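Long-range contacts in myosin regulatory light chain (Physarum polycephalum, PDB 2BL0), which binds calcium through an EF-hand and, as a light chain of the motor protein myosin, packs against another protein chain in the regulatory domain: residues 34-39 with 68-73; 77-82 with 130-135. One frame throughout, in Å; residues are numbered along the deposited sequence. Where two conformers were deposited one is given.

Interaction 1 (34-39 with 68-73); sequences LGKNPT and IKTPTE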
ATOM      1  N   LEU B  34      -2.290   7.579 -11.377  1.00  6.13           N
ATOM      2  CA  LEU B  34      -2.551   8.672 -10.447  1.00  6.28           C
ATOM      3  C   LEU B  34      -3.609   9.695 -10.934  1.00  6.72           C
ATOM      4  O   LEU B  34      -3.695  10.818 -10.423  1.00  5.84           O
ATOM      5  CB  LEU B  34      -1.247   9.389 -10.115  1.00  6.92           C
ATOM      6  CG  LEU B  34      -0.232   8.541  -9.326  1.00  8.03           C
ATOM      7  CD1 LEU B  34       0.986   9.368  -9.020  1.00  9.63           C
ATOM      8  CD2 LEU B  34      -0.834   7.994  -8.059  1.00  9.65           C
ATOM      9  N   GLY B  35      -4.408   9.307 -11.923  1.00  7.01           N
ATOM     10  CA  GLY B  35      -5.578  10.077 -12.284  1.00  7.26           C
ATOM     11  C   GLY B  35      -5.407  11.211 -13.271  1.00  6.87           C
ATOM     12  O   GLY B  35      -6.230  12.137 -13.295  1.00  7.04           O
ATOM     13  N   LYS B  36      -4.373  11.148 -14.093  1.00  5.64           N
ATOM     14  CA  LYS B  36      -4.251  12.040 -15.228  1.00  5.96           C
ATOM     15  C   LYS B  36      -4.159  11.230 -16.530  1.00  5.88           C
ATOM     16  O   LYS B  36      -3.468  10.225 -16.620  1.00  5.93           O
ATOM     17  CB  LYS B  36      -3.070  12.980 -15.042  1.00  6.64           C
ATOM     18  CG  LYS B  36      -3.373  14.068 -14.033  1.00  6.87           C
ATOM     19  CD  LYS B  36      -2.261  15.080 -13.871  1.00  7.90           C
ATOM     20  CE  LYS B  36      -2.540  15.964 -12.638  1.00  9.62           C
ATOM     21  NZ  LYS B  36      -1.824  17.312 -12.682  1.00  8.79           N
ATOM     22  N   ASN B  37      -4.889  11.688 -17.539  1.00  5.98           N
ATOM     23  CA  ASN B  37      -5.192  10.921 -18.749  1.00  5.73           C
ATOM     24  C   ASN B  37      -4.697  11.601 -20.037  1.00  6.25           C
ATOM     25  O   ASN B  37      -5.485  12.164 -20.792  1.00  5.98           O
ATOM     26  CB  ASN B  37      -6.706  10.768 -18.897  1.00  5.79           C
ATOM     27  CG  ASN B  37      -7.335   9.891 -17.835  1.00  4.70           C
ATOM     28  OD1 ASN B  37      -6.648   9.178 -17.092  1.00  6.67           O
ATOM     29  ND2 ASN B  37      -8.675   9.943 -17.758  1.00  4.89           N
ATOM     30  N   PRO B  38      -3.408  11.497 -20.339  1.00  5.76           N
ATOM     31  CA  PRO B  38      -2.905  12.049 -21.588  1.00  5.74           C
ATOM     32  C   PRO B  38      -3.416  11.245 -22.773  1.00  5.08           C
ATOM     33  O   PRO B  38      -3.535  10.017 -22.697  1.00  4.96           O
ATOM     34  CB  PRO B  38      -1.387  11.883 -21.457  1.00  5.12           C
ATOM     35  CG  PRO B  38      -1.228  10.778 -20.560  1.00  5.50           C
ATOM     36  CD  PRO B  38      -2.355  10.810 -19.577  1.00  6.16           C
ATOM     37  N   THR B  39      -3.668  11.929 -23.873  1.00  5.06           N
ATOM     38  CA  THR B  39      -3.898  11.242 -25.139  1.00  5.23           C
ATOM     39  C   THR B  39      -2.544  10.752 -25.621  1.00  5.07           C
ATOM     40  O   THR B  39      -1.510  11.160 -25.087  1.00  3.55           O
ATOM     41  CB  THR B  39      -4.517  12.163 -26.170  1.00  5.55           C
ATOM     42  OG1 THR B  39      -3.590  13.202 -26.518  1.00  7.05           O
ATOM     43  CG2 THR B  39      -5.753  12.884 -25.612  1.00  5.86           C
ATOM     44  N   ILE B  68      -2.284  18.108 -17.288  1.00  8.28           N
ATOM     45  CA  ILE B  68      -2.821  16.987 -18.034  1.00  7.87           C
ATOM     46  C   ILE B  68      -4.238  16.746 -17.501  1.00  7.00           C
ATOM     47  O   ILE B  68      -4.463  16.790 -16.297  1.00  5.52           O
ATOM     48  CB  ILE B  68      -1.919  15.750 -17.829  1.00  7.53           C
ATOM     49  CG1 ILE B  68      -0.472  16.039 -18.278  1.00  8.75           C
ATOM     50  CG2 ILE B  68      -2.491  14.571 -18.579  1.00  9.48           C
ATOM     51  CD1 ILE B  68       0.562  14.973 -17.845  1.00  9.66           C
ATOM     52  N   LYS B  69      -5.188  16.495 -18.398  1.00  7.40           N
ATOM     53  CA  LYS B  69      -6.587  16.343 -18.013  1.00  7.54           C
ATOM     54  C   LYS B  69      -6.839  15.200 -17.039  1.00  7.39           C
ATOM     55  O   LYS B  69      -6.347  14.085 -17.236  1.00  7.23           O
ATOM     56  CB  LYS B  69      -7.462  16.125 -19.260  1.00  8.27           C
ATOM     57  CG  LYS B  69      -7.570  17.346 -20.177  1.00 10.09           C
ATOM     58  CD  LYS B  69      -8.925  17.446 -20.819  1.00 13.87           C
ATOM     59  CE  LYS B  69      -8.955  18.473 -21.933  1.00 16.80           C
ATOM     60  NZ  LYS B  69      -9.665  17.902 -23.104  1.00 18.26           N
ATOM     61  N   THR B  70      -7.609  15.488 -15.993  1.00  7.10           N
ATOM     62  CA  THR B  70      -8.188  14.472 -15.128  1.00  7.09           C
ATOM     63  C   THR B  70      -9.456  13.908 -15.783  1.00  6.30           C
ATOM     64  O   THR B  70      -9.955  14.466 -16.747  1.00  6.28           O
ATOM     65  CB  THR B  70      -8.519  15.044 -13.742  1.00  7.52           C
ATOM     66  OG1 THR B  70      -9.456  16.103 -13.870  1.00  8.17           O
ATOM     67  CG2 THR B  70      -7.278  15.680 -13.075  1.00  9.29           C
ATOM     68  N   PRO B  71      -9.965  12.788 -15.288  1.00  6.12           N
ATOM     69  CA  PRO B  71     -11.165  12.192 -15.885  1.00  6.48           C
ATOM     70  C   PRO B  71     -12.400  13.119 -15.911  1.00  7.04           C
ATOM     71  O   PRO B  71     -13.090  13.130 -16.920  1.00  6.21           O
ATOM     72  CB  PRO B  71     -11.388  10.938 -15.033  1.00  5.76           C
ATOM     73  CG  PRO B  71     -10.034  10.607 -14.509  1.00  6.15           C
ATOM     74  CD  PRO B  71      -9.418  11.943 -14.212  1.00  6.45           C
ATOM     75  N   THR B  72     -12.673  13.900 -14.863  1.00  8.97           N
ATOM     76  CA  THR B  72     -13.833  14.805 -14.929  1.00  9.36           C
ATOM     77  C   THR B  72     -13.678  15.876 -16.010  1.00  9.74           C
ATOM     78  O   THR B  72     -14.677  16.341 -16.573  1.00 10.18           O
ATOM     79  CB  THR B  72     -14.147  15.512 -13.593  1.00  9.60           C
ATOM     80  OG1 THR B  72     -12.966  16.156 -13.101  1.00 10.80           O
ATOM     81  CG2 THR B  72     -14.528  14.517 -12.533  1.00 10.44           C
ATOM     82  N   GLU B  73     -12.447  16.279 -16.292  1.00  9.03           N
ATOM     83  CA  GLU B  73     -12.194  17.258 -17.340  1.00  9.47           C
ATOM     84  C   GLU B  73     -12.481  16.688 -18.723  1.00  9.15           C
ATOM     85  O   GLU B  73     -12.487  17.440 -19.710  1.00 10.31           O
ATOM     86  CB  GLU B  73     -10.743  17.745 -17.295  1.00  9.39           C
ATOM     87  CG  GLU B  73     -10.425  18.627 -16.115  1.00 11.36           C
ATOM     88  CD  GLU B  73      -8.955  18.988 -16.081  1.00 14.91           C
ATOM     89  OE1 GLU B  73      -8.549  19.969 -16.747  1.00 18.80           O
ATOM     90  OE2 GLU B  73      -8.203  18.277 -15.405  1.00 13.84           O
TER
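Lys-36 and Thr-70 lie side by side where two irregular segments meet, their CA atoms 4.6 Å apart and the segments running at 122° to each other; one backbone hydrogen bond ties them, from Asn-37 N to Lys-69 O (2.8 Å). That bond is nearly straight at hydrogen (165°) and enters almost along the C=O axis; Lys-36 CA leans on the same oxygen in a CA-H...O contact. Gly-35 O in turn meets Thr-70 CA and comes within 3.3 Å of Pro-71 CD. With phi and psi both positive, Gly-35 has a conformation in which a side chain would collide with Leu-34 O.

Ile-68 turns toward the other segment. Its CG2, anti to the backbone N, sits 3.9 Å from Pro-38 CD, while Lys-36 crosses the isoleucine at about a right angle, its CD 3.7 Å from Ile-68 O. Extended beyond CG, the lysine chain carries NZ to Tyr-64 O and Lys-66 O and forms a cation-pi contact with Tyr-64. Asn-37 passes across the ring of Pro-71, with ND2 3.6 Å from Pro-71 CG, and that amide nitrogen bonds to Gln-74 OE1. Within 68-73, Glu-73 OE2 accepts from Thr-70 OG1 through its anti lone pair, while Thr-70 N, 2.9 Å from that oxygen, meets it from above the carboxylate plane. The two bonds probably steady the turn that leads into helix 75-85.

The contact ties together two connections near the middle of the chain: 34-39 links helix 27-33 to helix 40-50, and 68-73 is the linker from helix 57-64 to the EF-hand pair that starts with helix 75-85.

Interaction 2 (77-82 with 130-135); sequences EMLDAF and NYESFV
Helices 75-85 and 131-140 belong to a paired EF-hand domain, as the first helix of one hand and the last helix of the next, and here Phe-82 packs on Tyr-131 between them. The short segments run nearly antiparallel, at 155°, with axes 10.1 Å apart and no hydrogen bond across the gap, which is bridged mainly by side chains.

The Phe-82 and Tyr-131 side chains run alongside one another, pointing opposite ways. Their planes are only 9° from parallel, but with centroids 5.4 Å apart the rings barely overlap; instead each CB lies over the other's ring in a reciprocal pair of CH-pi contacts. Phe-82 CB is 3.6 Å from the centroid of the tyrosine ring, and Tyr-131 CB is 3.8 Å from that of the phenylalanine. With CG of Tyr-131 placed between its backbone N and carbonyl carbon (chi1 55°), the ring lies flat against Phe-82 CB. Leu-79 CD2 meets the ring at its edge, in plane, and the hydroxyl bonds to Asp-86 OD2, a residue inferred to bind calcium, so the packing may help position that side chain.

Farther along its own ring, Phe-82 presses CZ against Phe-134 CD2 at 3.8 Å, the two side chains crossing at about a right angle, while CD2 and CE2 rest on Val-135 CG2. Cut back to an alanine, Phe-82 would lose its ring, and a gap would probably open under Tyr-131 CB and beside Val-135 CG2 and Phe-134 CD2. Apolar side chains of another protein's chain pack on Met-78, Phe-82 and Phe-134. One turn before Phe-82, Met-78 in one of its two conformers brings CE near Val-135 CG1. On the other helix, Asn-130 is the N-cap, its OD1 accepting in the carbonyl plane from Ser-133 N at 3.0 Å.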
ATOM      1  N   GLU B  77     -16.446  16.211 -23.242  1.00  7.72           N
ATOM      2  CA  GLU B  77     -16.020  15.761 -24.560  1.00  7.94           C
ATOM      3  C   GLU B  77     -16.466  14.331 -24.826  1.00  6.94           C
ATOM      4  O   GLU B  77     -16.860  14.002 -25.939  1.00  7.37           O
ATOM      5  CB  GLU B  77     -14.490  15.894 -24.699  0.51  7.73           C
ATOM      6  CG  GLU B  77     -14.000  17.342 -24.833  0.51  9.72           C
ATOM      7  CD  GLU B  77     -12.536  17.553 -24.446  0.51 11.30           C
ATOM      8  OE1 GLU B  77     -11.967  16.783 -23.631  0.51 12.95           O
ATOM      9  OE2 GLU B  77     -11.941  18.529 -24.953  0.51 15.15           O
ATOM     10  N   MET B  78     -16.435  13.478 -23.812  1.00  6.44           N
ATOM     11  CA  MET B  78     -16.891  12.100 -23.986  1.00  6.39           C
ATOM     12  C   MET B  78     -18.384  12.015 -24.259  1.00  6.32           C
ATOM     13  O   MET B  78     -18.820  11.258 -25.107  1.00  5.68           O
ATOM     14  CB  MET B  78     -16.581  11.258 -22.753  1.00  5.37           C
ATOM     15  CG  MET B  78     -15.076  10.891 -22.578  0.67  6.37           C
ATOM     16  SD  MET B  78     -14.815   9.576 -21.342  0.67  4.85           S
ATOM     17  CE  MET B  78     -14.683  10.471 -19.911  0.67  3.29           C
ATOM     18  N   LEU B  79     -19.174  12.774 -23.520  1.00  6.92           N
ATOM     19  CA  LEU B  79     -20.619  12.708 -23.716  1.00  8.53           C
ATOM     20  C   LEU B  79     -21.027  13.291 -25.073  1.00  8.58           C
ATOM     21  O   LEU B  79     -21.943  12.783 -25.711  1.00  8.79           O
ATOM     22  CB  LEU B  79     -21.349  13.426 -22.593  1.00  9.06           C
ATOM     23  CG  LEU B  79     -22.292  12.627 -21.686  1.00 14.85           C
ATOM     24  CD1 LEU B  79     -23.429  13.540 -21.237  1.00 14.40           C
ATOM     25  CD2 LEU B  79     -22.868  11.353 -22.261  1.00 15.96           C
ATOM     26  N   ASP B  80     -20.357  14.361 -25.486  1.00  9.33           N
ATOM     27  CA  ASP B  80     -20.531  14.946 -26.826  1.00 10.37           C
ATOM     28  C   ASP B  80     -20.207  13.909 -27.911  1.00 10.59           C
ATOM     29  O   ASP B  80     -20.922  13.796 -28.910  1.00 11.46           O
ATOM     30  CB  ASP B  80     -19.589  16.145 -27.020  1.00 10.27           C
ATOM     31  CG  ASP B  80     -20.054  17.402 -26.305  1.00 10.72           C
ATOM     32  OD1 ASP B  80     -21.154  17.423 -25.716  1.00 12.84           O
ATOM     33  OD2 ASP B  80     -19.366  18.438 -26.300  1.00 12.96           O
ATOM     34  N   ALA B  81     -19.106  13.186 -27.720  1.00 10.71           N
ATOM     35  CA  ALA B  81     -18.694  12.137 -28.652  1.00 10.89           C
ATOM     36  C   ALA B  81     -19.768  11.072 -28.743  1.00 10.10           C
ATOM     37  O   ALA B  81     -20.184  10.718 -29.821  1.00 10.34           O
ATOM     38  CB  ALA B  81     -17.385  11.515 -28.229  1.00 10.82           C
ATOM     39  N   PHE B  82     -20.232  10.565 -27.601  1.00 10.30           N
ATOM     40  CA  PHE B  82     -21.213   9.485 -27.613  1.00  9.44           C
ATOM     41  C   PHE B  82     -22.563   9.951 -28.147  1.00 10.08           C
ATOM     42  O   PHE B  82     -23.250   9.219 -28.833  1.00  9.97           O
ATOM     43  CB  PHE B  82     -21.377   8.850 -26.222  1.00  9.81           C
ATOM     44  CG  PHE B  82     -20.318   7.832 -25.888  1.00  7.74           C
ATOM     45  CD1 PHE B  82     -20.177   6.677 -26.644  1.00  6.16           C
ATOM     46  CD2 PHE B  82     -19.453   8.025 -24.824  1.00  6.19           C
ATOM     47  CE1 PHE B  82     -19.209   5.746 -26.345  1.00  6.26           C
ATOM     48  CE2 PHE B  82     -18.480   7.090 -24.514  1.00  6.70           C
ATOM     49  CZ  PHE B  82     -18.345   5.951 -25.285  1.00  7.81           C
ATOM     50  N   ASN B 130     -25.581   1.625 -22.054  1.00  6.94           N
ATOM     51  CA  ASN B 130     -25.871   3.013 -21.734  1.00  6.24           C
ATOM     52  C   ASN B 130     -24.551   3.742 -21.629  1.00  6.32           C
ATOM     53  O   ASN B 130     -23.760   3.476 -20.711  1.00  5.36           O
ATOM     54  CB  ASN B 130     -26.655   3.095 -20.420  1.00  6.59           C
ATOM     55  CG  ASN B 130     -27.030   4.515 -20.047  1.00  6.18           C
ATOM     56  OD1 ASN B 130     -26.174   5.291 -19.656  1.00  8.07           O
ATOM     57  ND2 ASN B 130     -28.333   4.850 -20.132  1.00  7.20           N
ATOM     58  N   TYR B 131     -24.302   4.663 -22.562  1.00  6.47           N
ATOM     59  CA  TYR B 131     -22.984   5.261 -22.666  1.00  7.03           C
ATOM     60  C   TYR B 131     -22.702   6.263 -21.558  1.00  6.47           C
ATOM     61  O   TYR B 131     -21.572   6.395 -21.169  1.00  6.63           O
ATOM     62  CB  TYR B 131     -22.697   5.837 -24.068  1.00  7.10           C
ATOM     63  CG  TYR B 131     -23.689   6.836 -24.592  1.00  6.68           C
ATOM     64  CD1 TYR B 131     -23.786   8.105 -24.047  1.00  8.76           C
ATOM     65  CD2 TYR B 131     -24.529   6.515 -25.652  1.00  9.10           C
ATOM     66  CE1 TYR B 131     -24.708   9.042 -24.544  1.00  8.47           C
ATOM     67  CE2 TYR B 131     -25.456   7.435 -26.153  1.00  9.33           C
ATOM     68  CZ  TYR B 131     -25.532   8.701 -25.593  1.00  9.43           C
ATOM     69  OH  TYR B 131     -26.445   9.603 -26.081  1.00  9.34           O
ATOM     70  N   GLU B 132     -23.702   6.971 -21.029  1.00  5.90           N
ATOM     71  CA  GLU B 132     -23.440   7.815 -19.859  1.00  6.47           C
ATOM     72  C   GLU B 132     -22.969   6.998 -18.646  1.00  6.47           C
ATOM     73  O   GLU B 132     -22.089   7.449 -17.890  1.00  6.81           O
ATOM     74  CB  GLU B 132     -24.659   8.651 -19.502  1.00  6.90           C
ATOM     75  CG  GLU B 132     -24.341   9.759 -18.496  1.00  6.05           C
ATOM     76  CD  GLU B 132     -24.304   9.312 -17.035  1.00  7.63           C
ATOM     77  OE1 GLU B 132     -25.020   8.351 -16.680  1.00  7.30           O
ATOM     78  OE2 GLU B 132     -23.557   9.950 -16.232  1.00  8.67           O
ATOM     79  N   SER B 133     -23.518   5.803 -18.458  1.00  6.42           N
ATOM     80  CA  SER B 133     -23.056   4.920 -17.380  1.00  7.42           C
ATOM     81  C   SER B 133     -21.606   4.502 -17.640  1.00  6.59           C
ATOM     82  O   SER B 133     -20.826   4.368 -16.709  1.00  7.44           O
ATOM     83  CB  SER B 133     -23.930   3.671 -17.226  1.00  7.81           C
ATOM     84  OG  SER B 133     -25.264   4.010 -16.841  1.00 13.24           O
ATOM     85  N   PHE B 134     -21.250   4.325 -18.910  1.00  5.68           N
ATOM     86  CA  PHE B 134     -19.890   3.957 -19.289  1.00  6.20           C
ATOM     87  C   PHE B 134     -18.946   5.117 -18.993  1.00  5.72           C
ATOM     88  O   PHE B 134     -17.907   4.917 -18.381  1.00  5.87           O
ATOM     89  CB  PHE B 134     -19.845   3.527 -20.769  1.00  6.75           C
ATOM     90  CG  PHE B 134     -18.466   3.088 -21.242  1.00  7.38           C
ATOM     91  CD1 PHE B 134     -17.894   1.914 -20.778  1.00 10.46           C
ATOM     92  CD2 PHE B 134     -17.738   3.881 -22.124  1.00  9.33           C
ATOM     93  CE1 PHE B 134     -16.613   1.517 -21.210  1.00 11.75           C
ATOM     94  CE2 PHE B 134     -16.480   3.493 -22.569  1.00  8.88           C
ATOM     95  CZ  PHE B 134     -15.908   2.327 -22.108  1.00 10.29           C
ATOM     96  N   VAL B 135     -19.337   6.329 -19.384  1.00  5.60           N
ATOM     97  CA  VAL B 135     -18.576   7.537 -19.080  1.00  5.35           C
ATOM     98  C   VAL B 135     -18.449   7.674 -17.569  1.00  5.44           C
ATOM     99  O   VAL B 135     -17.375   7.922 -17.035  1.00  5.42           O
ATOM    100  CB  VAL B 135     -19.241   8.796 -19.699  1.00  4.98           C
ATOM    101  CG1 VAL B 135     -18.530  10.058 -19.242  1.00  6.59           C
ATOM    102  CG2 VAL B 135     -19.248   8.676 -21.236  1.00  6.60           C
TER

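How the interactions relate
Both contacts are largely buried, but interaction 1 lies near the centre of the chain, whereas interaction 2 sits farther out, within the paired EF-hand domain. They follow in series along the chain and are joined by helix 75-85, which 68-73 leads into and on which 77-82 lies. In one conformer of Glu-77, a salt bridge from Lys-69 NZ to Glu-77 OE1, 2.6 Å long, links the two directly. Their chemistry matches their places: the loops of interaction 1 meet through backbone carbonyls and proline rings, with polar ends satisfied nearby, whereas the helices of interaction 2, their backbone bonds already used internally, meet through aromatic and aliphatic side chains without a hydrogen bond between them.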